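Local coordinates for triabin (Triatoma pallidipennis, PDB 1AVG), which inhibits thrombin by forming a one-to-one non-covalent complex with it, inhibiting fibrin formation and thrombin-induced platelet aggregation while barely suppressing its amidolytic activity, at residues P36-K41 with V65-N70; E78-K83 with F96-V101; T90-D95 with I113-Q118. All blocks are in the same frame, centred on the assembly; numbering follows the deposited sequence.

Interaction 1 (P36-K41 with V65-N70)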
# COMPACT_ATOMS: atom_id res chain seq x y z
N PRO C 36 -12.49 23.63 -12.18
CA PRO C 36 -12.23 23.95 -13.59
C PRO C 36 -11.28 22.95 -14.24
O PRO C 36 -10.43 22.37 -13.56
CB PRO C 36 -11.60 25.34 -13.50
CG PRO C 36 -10.87 25.30 -12.22
CD PRO C 36 -11.87 24.64 -11.30
N ALA C 37 -11.42 22.74 -15.54
CA ALA C 37 -10.32 22.19 -16.34
C ALA C 37 -9.48 23.31 -16.98
O ALA C 37 -10.01 24.35 -17.39
CB ALA C 37 -10.86 21.24 -17.39
N VAL C 38 -8.16 23.09 -17.06
CA VAL C 38 -7.23 24.05 -17.65
C VAL C 38 -6.12 23.29 -18.41
O VAL C 38 -5.55 22.34 -17.89
CB VAL C 38 -6.65 24.94 -16.51
CG1 VAL C 38 -5.14 24.91 -16.50
CG2 VAL C 38 -7.15 26.35 -16.63
N CYS C 39 -5.87 23.65 -19.67
CA CYS C 39 -4.82 22.97 -20.43
C CYS C 39 -3.54 23.79 -20.45
O CYS C 39 -3.55 24.97 -20.81
CB CYS C 39 -5.25 22.69 -21.87
SG CYS C 39 -3.90 21.97 -22.87
N GLN C 40 -2.44 23.14 -20.08
CA GLN C 40 -1.13 23.79 -20.05
C GLN C 40 -0.24 23.09 -21.05
O GLN C 40 -0.12 21.87 -21.03
CB GLN C 40 -0.52 23.65 -18.65
CG GLN C 40 -1.34 24.30 -17.56
CD GLN C 40 -1.11 23.68 -16.19
OE1 GLN C 40 -1.94 23.82 -15.29
NE2 GLN C 40 0.02 23.01 -16.02
N LYS C 41 0.36 23.86 -21.95
CA LYS C 41 1.25 23.30 -22.95
C LYS C 41 2.67 23.60 -22.53
O LYS C 41 3.04 24.76 -22.32
CB LYS C 41 0.93 23.87 -24.33
CG LYS C 41 -0.42 23.38 -24.81
CD LYS C 41 -1.03 24.22 -25.91
CE LYS C 41 -2.40 23.66 -26.27
NZ LYS C 41 -3.13 24.43 -27.30
N VAL C 65 -9.29 28.97 -19.58
CA VAL C 65 -7.97 29.57 -19.77
C VAL C 65 -6.88 28.56 -20.18
O VAL C 65 -6.84 27.44 -19.68
CB VAL C 65 -7.52 30.30 -18.50
CG1 VAL C 65 -6.15 30.90 -18.68
CG2 VAL C 65 -8.52 31.40 -18.15
N LYS C 66 -6.02 28.98 -21.11
CA LYS C 66 -4.92 28.14 -21.59
C LYS C 66 -3.59 28.76 -21.16
O LYS C 66 -3.46 29.98 -21.14
CB LYS C 66 -4.96 28.06 -23.10
CG LYS C 66 -6.16 27.35 -23.67
CD LYS C 66 -5.93 27.04 -25.13
CE LYS C 66 -4.80 26.02 -25.29
NZ LYS C 66 -3.43 26.46 -24.89
N PHE C 67 -2.62 27.92 -20.83
CA PHE C 67 -1.30 28.38 -20.41
C PHE C 67 -0.19 27.85 -21.30
O PHE C 67 -0.21 26.68 -21.69
CB PHE C 67 -0.99 27.92 -18.99
CG PHE C 67 -1.91 28.49 -17.96
CD1 PHE C 67 -3.10 27.85 -17.65
CD2 PHE C 67 -1.59 29.66 -17.30
CE1 PHE C 67 -3.96 28.38 -16.71
CE2 PHE C 67 -2.44 30.20 -16.36
CZ PHE C 67 -3.63 29.56 -16.06
N GLN C 68 0.74 28.73 -21.66
CA GLN C 68 1.89 28.35 -22.46
C GLN C 68 3.09 28.43 -21.52
O GLN C 68 3.40 29.51 -21.01
CB GLN C 68 2.08 29.28 -23.66
CG GLN C 68 1.51 28.73 -24.98
CD GLN C 68 2.21 27.46 -25.47
OE1 GLN C 68 3.32 27.14 -25.03
NE2 GLN C 68 1.57 26.75 -26.39
N CYS C 69 3.68 27.28 -21.22
CA CYS C 69 4.80 27.19 -20.30
C CYS C 69 6.10 26.90 -21.02
O CYS C 69 6.19 25.94 -21.77
CB CYS C 69 4.56 26.09 -19.27
SG CYS C 69 3.00 26.23 -18.36
N ASN C 70 7.11 27.70 -20.74
CA ASN C 70 8.42 27.53 -21.35
C ASN C 70 9.44 27.29 -20.26
O ASN C 70 9.41 27.96 -19.22
CB ASN C 70 8.79 28.77 -22.16
CG ASN C 70 9.09 28.46 -23.61
OD1 ASN C 70 8.54 29.09 -24.52
ND2 ASN C 70 9.97 27.48 -23.85
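Strands 37-43 and 66-71 form one of the parallel pairings of the mixed barrel sheet of this calycin-fold protein, and Gln40 faces Phe67 in register across it. Three backbone hydrogen bonds hold the pair: Phe67 N to Cys39 O (3.1 Å), Lys41 N to Phe67 O (2.9 Å) and Cys69 N to Lys41 O (2.8 Å). On one face the Phe67 ring is the centre of the packing. Val38 presents both methyls to its CE1 corner, CG1 at 3.7 Å and CG2 near the ring plane, while the Gln40 chain runs alongside, its CG 3.9 Å from Phe67 CB. Phe61 adds a further aromatic contact to the same ring. The other face carries Lys41, Lys66 and Gln68. Lys41 stretches out fully, whereas Lys66 bends toward the Lys41 chain through its last two torsions (chi3 66°, chi4 -66°); the Gln68 amide lies against Lys41 CB, with NE2 at 3.6 Å. Disulfides join Cys39 to Cys142 and Cys69 to Cys84; the first, with a weak hydrogen bond from Lys41 NZ to Cys142 O, ties the lysine face to the C-terminus. The backbone bonds thus hold Phe67 packed on one face and the long polar chains on the other.

Interaction 2 (E78-K83 with F96-V101)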
# COMPACT_ATOMS: atom_id res chain seq x y z
N GLU C 78 18.53 19.73 -9.26
CA GLU C 78 17.57 18.63 -9.45
C GLU C 78 16.10 19.08 -9.55
O GLU C 78 15.21 18.42 -9.01
CB GLU C 78 17.74 17.56 -8.35
CG GLU C 78 17.52 18.06 -6.90
CD GLU C 78 17.64 16.96 -5.84
OE1 GLU C 78 18.38 15.97 -6.05
OE2 GLU C 78 17.00 17.10 -4.77
N GLN C 79 15.86 20.16 -10.28
CA GLN C 79 14.52 20.70 -10.41
C GLN C 79 14.29 21.27 -11.81
O GLN C 79 15.19 21.85 -12.41
CB GLN C 79 14.33 21.79 -9.35
CG GLN C 79 12.90 22.09 -8.95
CD GLN C 79 12.81 22.86 -7.64
OE1 GLN C 79 11.80 22.78 -6.93
NE2 GLN C 79 13.85 23.62 -7.32
N TYR C 80 13.09 21.04 -12.34
CA TYR C 80 12.72 21.54 -13.66
C TYR C 80 11.72 22.66 -13.45
O TYR C 80 10.63 22.43 -12.94
CB TYR C 80 12.12 20.41 -14.50
CG TYR C 80 13.12 19.32 -14.81
CD1 TYR C 80 13.67 18.54 -13.78
CD2 TYR C 80 13.55 19.09 -16.11
CE1 TYR C 80 14.63 17.58 -14.05
CE2 TYR C 80 14.52 18.13 -16.39
CZ TYR C 80 15.06 17.37 -15.35
OH TYR C 80 16.02 16.42 -15.61
N SER C 81 12.13 23.88 -13.77
CA SER C 81 11.28 25.06 -13.59
C SER C 81 10.67 25.57 -14.89
O SER C 81 11.32 25.58 -15.93
CB SER C 81 12.09 26.17 -12.93
OG SER C 81 12.71 25.70 -11.74
N PHE C 82 9.41 26.00 -14.82
CA PHE C 82 8.70 26.52 -15.98
C PHE C 82 7.95 27.80 -15.66
O PHE C 82 7.44 27.97 -14.55
CB PHE C 82 7.68 25.50 -16.49
CG PHE C 82 8.28 24.21 -16.95
CD1 PHE C 82 8.59 23.21 -16.03
CD2 PHE C 82 8.54 23.99 -18.30
CE1 PHE C 82 9.16 22.00 -16.46
CE2 PHE C 82 9.10 22.79 -18.73
CZ PHE C 82 9.41 21.79 -17.81
N LYS C 83 7.95 28.73 -16.61
CA LYS C 83 7.23 29.99 -16.47
C LYS C 83 6.01 29.81 -17.36
O LYS C 83 6.14 29.43 -18.52
CB LYS C 83 8.05 31.19 -16.95
CG LYS C 83 9.21 31.56 -16.03
CD LYS C 83 9.74 32.97 -16.32
CE LYS C 83 8.79 34.03 -15.80
NZ LYS C 83 8.72 34.00 -14.31
N PHE C 96 8.95 21.47 -10.83
CA PHE C 96 8.63 20.04 -10.65
C PHE C 96 9.81 19.25 -10.08
O PHE C 96 10.91 19.30 -10.63
CB PHE C 96 8.28 19.38 -11.98
CG PHE C 96 7.10 19.98 -12.68
CD1 PHE C 96 6.05 20.55 -11.98
CD2 PHE C 96 7.04 19.95 -14.08
CE1 PHE C 96 4.95 21.08 -12.65
CE2 PHE C 96 5.95 20.48 -14.76
CZ PHE C 96 4.90 21.04 -14.04
N THR C 97 9.58 18.52 -8.99
CA THR C 97 10.59 17.66 -8.39
C THR C 97 10.00 16.27 -8.57
O THR C 97 9.02 15.92 -7.91
CB THR C 97 10.78 17.93 -6.88
OG1 THR C 97 11.25 19.27 -6.68
CG2 THR C 97 11.79 16.96 -6.28
N PHE C 98 10.52 15.51 -9.52
CA PHE C 98 9.97 14.19 -9.78
C PHE C 98 10.41 13.19 -8.73
O PHE C 98 11.61 12.97 -8.56
CB PHE C 98 10.34 13.74 -11.18
CG PHE C 98 9.78 14.62 -12.26
CD1 PHE C 98 10.46 15.77 -12.68
CD2 PHE C 98 8.54 14.34 -12.83
CE1 PHE C 98 9.92 16.62 -13.64
CE2 PHE C 98 7.99 15.19 -13.80
CZ PHE C 98 8.69 16.33 -14.20
N ILE C 99 9.44 12.61 -8.03
CA ILE C 99 9.70 11.63 -6.97
C ILE C 99 9.76 10.18 -7.52
O ILE C 99 10.75 9.47 -7.33
CB ILE C 99 8.57 11.67 -5.88
CG1 ILE C 99 8.17 13.12 -5.54
CG2 ILE C 99 9.01 10.93 -4.63
CD1 ILE C 99 9.26 13.96 -4.91
N SER C 100 8.70 9.77 -8.22
CA SER C 100 8.58 8.42 -8.77
C SER C 100 7.73 8.55 -10.02
O SER C 100 6.69 9.19 -9.99
CB SER C 100 7.85 7.52 -7.77
OG SER C 100 7.50 6.26 -8.32
N VAL C 101 8.14 7.89 -11.09
CA VAL C 101 7.41 7.99 -12.34
C VAL C 101 7.59 6.81 -13.29
O VAL C 101 8.66 6.24 -13.40
CB VAL C 101 7.74 9.35 -13.10
CG1 VAL C 101 9.19 9.71 -12.95
CG2 VAL C 101 7.40 9.26 -14.59
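This is an antiparallel strand pairing at the open end of the beta hairpin formed by strands 80-86 and 92-101, in the barrel sheet of the calycin fold, and its buried side is lined by aromatic rings. Tyr80 and Phe96 make up a hydrogen-bonded pair, joined by Tyr80 N to Phe96 O at 3.3 Å and by the shorter Phe96 N to Tyr80 O at 2.9 Å. The strand segments are splayed, with 143° between their directions and 6.5 Å between their axes at closest approach. Four rings, in two pairs, pack beside the backbone pairing. Phe98 turns its edge to the face of Tyr80 in a T-shaped contact, with ring centroids 5.9 Å apart and planes at 83°; the nearest atoms are Phe98 CE1 and Tyr80 CD1. Phe42 touches both Phe82 and Phe96, and Phe15 stacks on Phe98, so the cluster extends into other parts of the chain. Past the rings, the strand has a classic beta bulge, Ile99 and Ser100 both facing Leu108, and Ser100 OG hydrogen-bonds to another protein chain. In the second ring pair Phe96 CG lies anti to its carbonyl carbon (chi1 -60°), which turns the ring toward Phe82; the two rings meet obliquely, with Phe82 CE1 lying 3.8 Å from Phe96 CD2.

Interaction 3 (T90-D95 with I113-Q118)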
# COMPACT_ATOMS: atom_id res chain seq x y z
N THR C 90 -2.12 35.65 -16.90
CA THR C 90 -1.94 35.43 -15.47
C THR C 90 -0.47 35.35 -15.04
O THR C 90 0.00 36.18 -14.26
CB THR C 90 -2.70 34.17 -14.98
OG1 THR C 90 -4.10 34.33 -15.21
CG2 THR C 90 -2.48 33.94 -13.49
N GLU C 91 0.23 34.33 -15.53
CA GLU C 91 1.64 34.11 -15.20
C GLU C 91 1.95 33.65 -13.77
O GLU C 91 1.44 34.19 -12.78
CB GLU C 91 2.47 35.34 -15.56
CG GLU C 91 2.35 35.72 -17.03
CD GLU C 91 3.28 36.84 -17.46
OE1 GLU C 91 4.03 37.37 -16.61
OE2 GLU C 91 3.27 37.17 -18.67
N PHE C 92 2.79 32.63 -13.68
CA PHE C 92 3.21 32.04 -12.42
C PHE C 92 4.34 31.08 -12.76
O PHE C 92 4.49 30.68 -13.91
CB PHE C 92 2.06 31.26 -11.77
CG PHE C 92 1.62 30.04 -12.55
CD1 PHE C 92 2.26 28.81 -12.39
CD2 PHE C 92 0.58 30.12 -13.48
CE1 PHE C 92 1.88 27.69 -13.13
CE2 PHE C 92 0.20 29.01 -14.23
CZ PHE C 92 0.85 27.79 -14.05
N GLU C 93 5.14 30.71 -11.77
CA GLU C 93 6.20 29.76 -12.03
C GLU C 93 5.79 28.42 -11.42
O GLU C 93 5.11 28.37 -10.38
CB GLU C 93 7.53 30.22 -11.44
CG GLU C 93 8.69 29.29 -11.79
CD GLU C 93 9.92 29.46 -10.90
OE1 GLU C 93 9.77 29.39 -9.65
OE2 GLU C 93 11.03 29.64 -11.44
N ALA C 94 6.18 27.35 -12.09
CA ALA C 94 5.90 26.00 -11.63
C ALA C 94 7.20 25.22 -11.65
O ALA C 94 7.90 25.19 -12.67
CB ALA C 94 4.86 25.34 -12.54
N ASP C 95 7.56 24.65 -10.51
CA ASP C 95 8.78 23.85 -10.39
C ASP C 95 8.36 22.42 -10.11
O ASP C 95 7.44 22.20 -9.31
CB ASP C 95 9.65 24.38 -9.24
CG ASP C 95 10.01 25.85 -9.41
OD1 ASP C 95 10.16 26.31 -10.56
OD2 ASP C 95 10.15 26.57 -8.40
N ILE C 113 4.09 26.06 -7.03
CA ILE C 113 3.52 27.05 -7.92
C ILE C 113 3.73 28.37 -7.21
O ILE C 113 3.58 28.46 -5.98
CB ILE C 113 1.98 26.86 -8.21
CG1 ILE C 113 1.48 25.49 -7.76
CG2 ILE C 113 1.71 27.00 -9.70
CD1 ILE C 113 0.94 25.44 -6.35
N THR C 114 4.14 29.36 -7.98
CA THR C 114 4.39 30.69 -7.43
C THR C 114 3.71 31.72 -8.32
O THR C 114 4.26 32.15 -9.34
CB THR C 114 5.90 30.96 -7.36
OG1 THR C 114 6.55 29.88 -6.69
CG2 THR C 114 6.16 32.24 -6.60
N PHE C 115 2.47 32.07 -7.98
CA PHE C 115 1.74 33.06 -8.75
C PHE C 115 2.36 34.40 -8.44
O PHE C 115 2.86 34.60 -7.33
CB PHE C 115 0.26 33.05 -8.38
CG PHE C 115 -0.44 31.78 -8.76
CD1 PHE C 115 -0.41 30.68 -7.92
CD2 PHE C 115 -1.10 31.68 -9.98
CE1 PHE C 115 -1.02 29.48 -8.28
CE2 PHE C 115 -1.71 30.49 -10.36
CZ PHE C 115 -1.67 29.39 -9.50
N THR C 116 2.34 35.30 -9.42
CA THR C 116 2.90 36.64 -9.25
C THR C 116 2.29 37.30 -8.01
O THR C 116 2.94 38.11 -7.33
CB THR C 116 2.64 37.49 -10.50
OG1 THR C 116 1.30 37.27 -10.95
CG2 THR C 116 3.61 37.10 -11.61
N SER C 117 1.06 36.90 -7.70
CA SER C 117 0.30 37.40 -6.57
C SER C 117 0.84 36.84 -5.24
O SER C 117 1.77 37.41 -4.66
CB SER C 117 -1.18 37.02 -6.75
OG SER C 117 -1.58 37.18 -8.10
N GLN C 118 0.23 35.76 -4.74
CA GLN C 118 0.66 35.13 -3.49
C GLN C 118 1.63 34.00 -3.83
O GLN C 118 1.23 32.98 -4.39
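Strands 92-95 and 113-115 run almost exactly antiparallel (172°), with Glu93 and Thr114 as a hydrogen-bonded pair between the non-hydrogen-bonded pairs Phe92-Phe115 and Ala94-Ile113. The two bonds differ in geometry: Thr114 N reaches Glu93 O at 2.8 Å in the carbonyl plane, whereas Glu93 N meets Thr114 O at 3.0 Å from well above that plane. Phe92 carries the side-chain contact. Its CG sits between the backbone N and the carbonyl carbon (chi1 66°), and from there the ring lies beside Phe115, both pointing the same way. Phe92 CG lies over one face of the Phe115 ring, the planes are inclined by 38°, and Phe92 CB comes 3.7 Å from Phe115 CD2. Farther along, the Ile113 methyl CG2 packs obliquely against the Phe92 ring near CD1 and CE1. Thr90 CG2 approaches the edge of Phe115 at CD2, 4.4 Å away. Glu93 and Thr114 project from the opposite, partly exposed face. Strands 92-101 and 106-115 form a beta hairpin of the calycin barrel; on its other side, Phe92 and Ala94 bond through their backbones to Cys84 and Phe82 of strand 80-86, and the Phe92 ring meets Phe67 of strand 66-71 edge-to-face.

All three contacts belong to one mixed sheet, whose strands 37-43, 66-71, 80-86, 92-101 and 106-115 lie next to each other in that order. Interaction 1 closes before the others open, while interactions 2 and 3 alternate along the chain and share strand 92-101, pairing its later part with 80-86 and its beginning with 106-115. Their centres are about 17 Å (1 to 2), 13 Å (1 to 3) and 15 Å (2 to 3) apart, with interactions 1 and 2 on opposite sides of the chain's centre. Strand 66-71 pairs with 80-86, probably through Asn70 N to Lys83 O, and 80-86 with 92-101, so the contacts are overlapping parts of the barrel wall of this thrombin inhibitor.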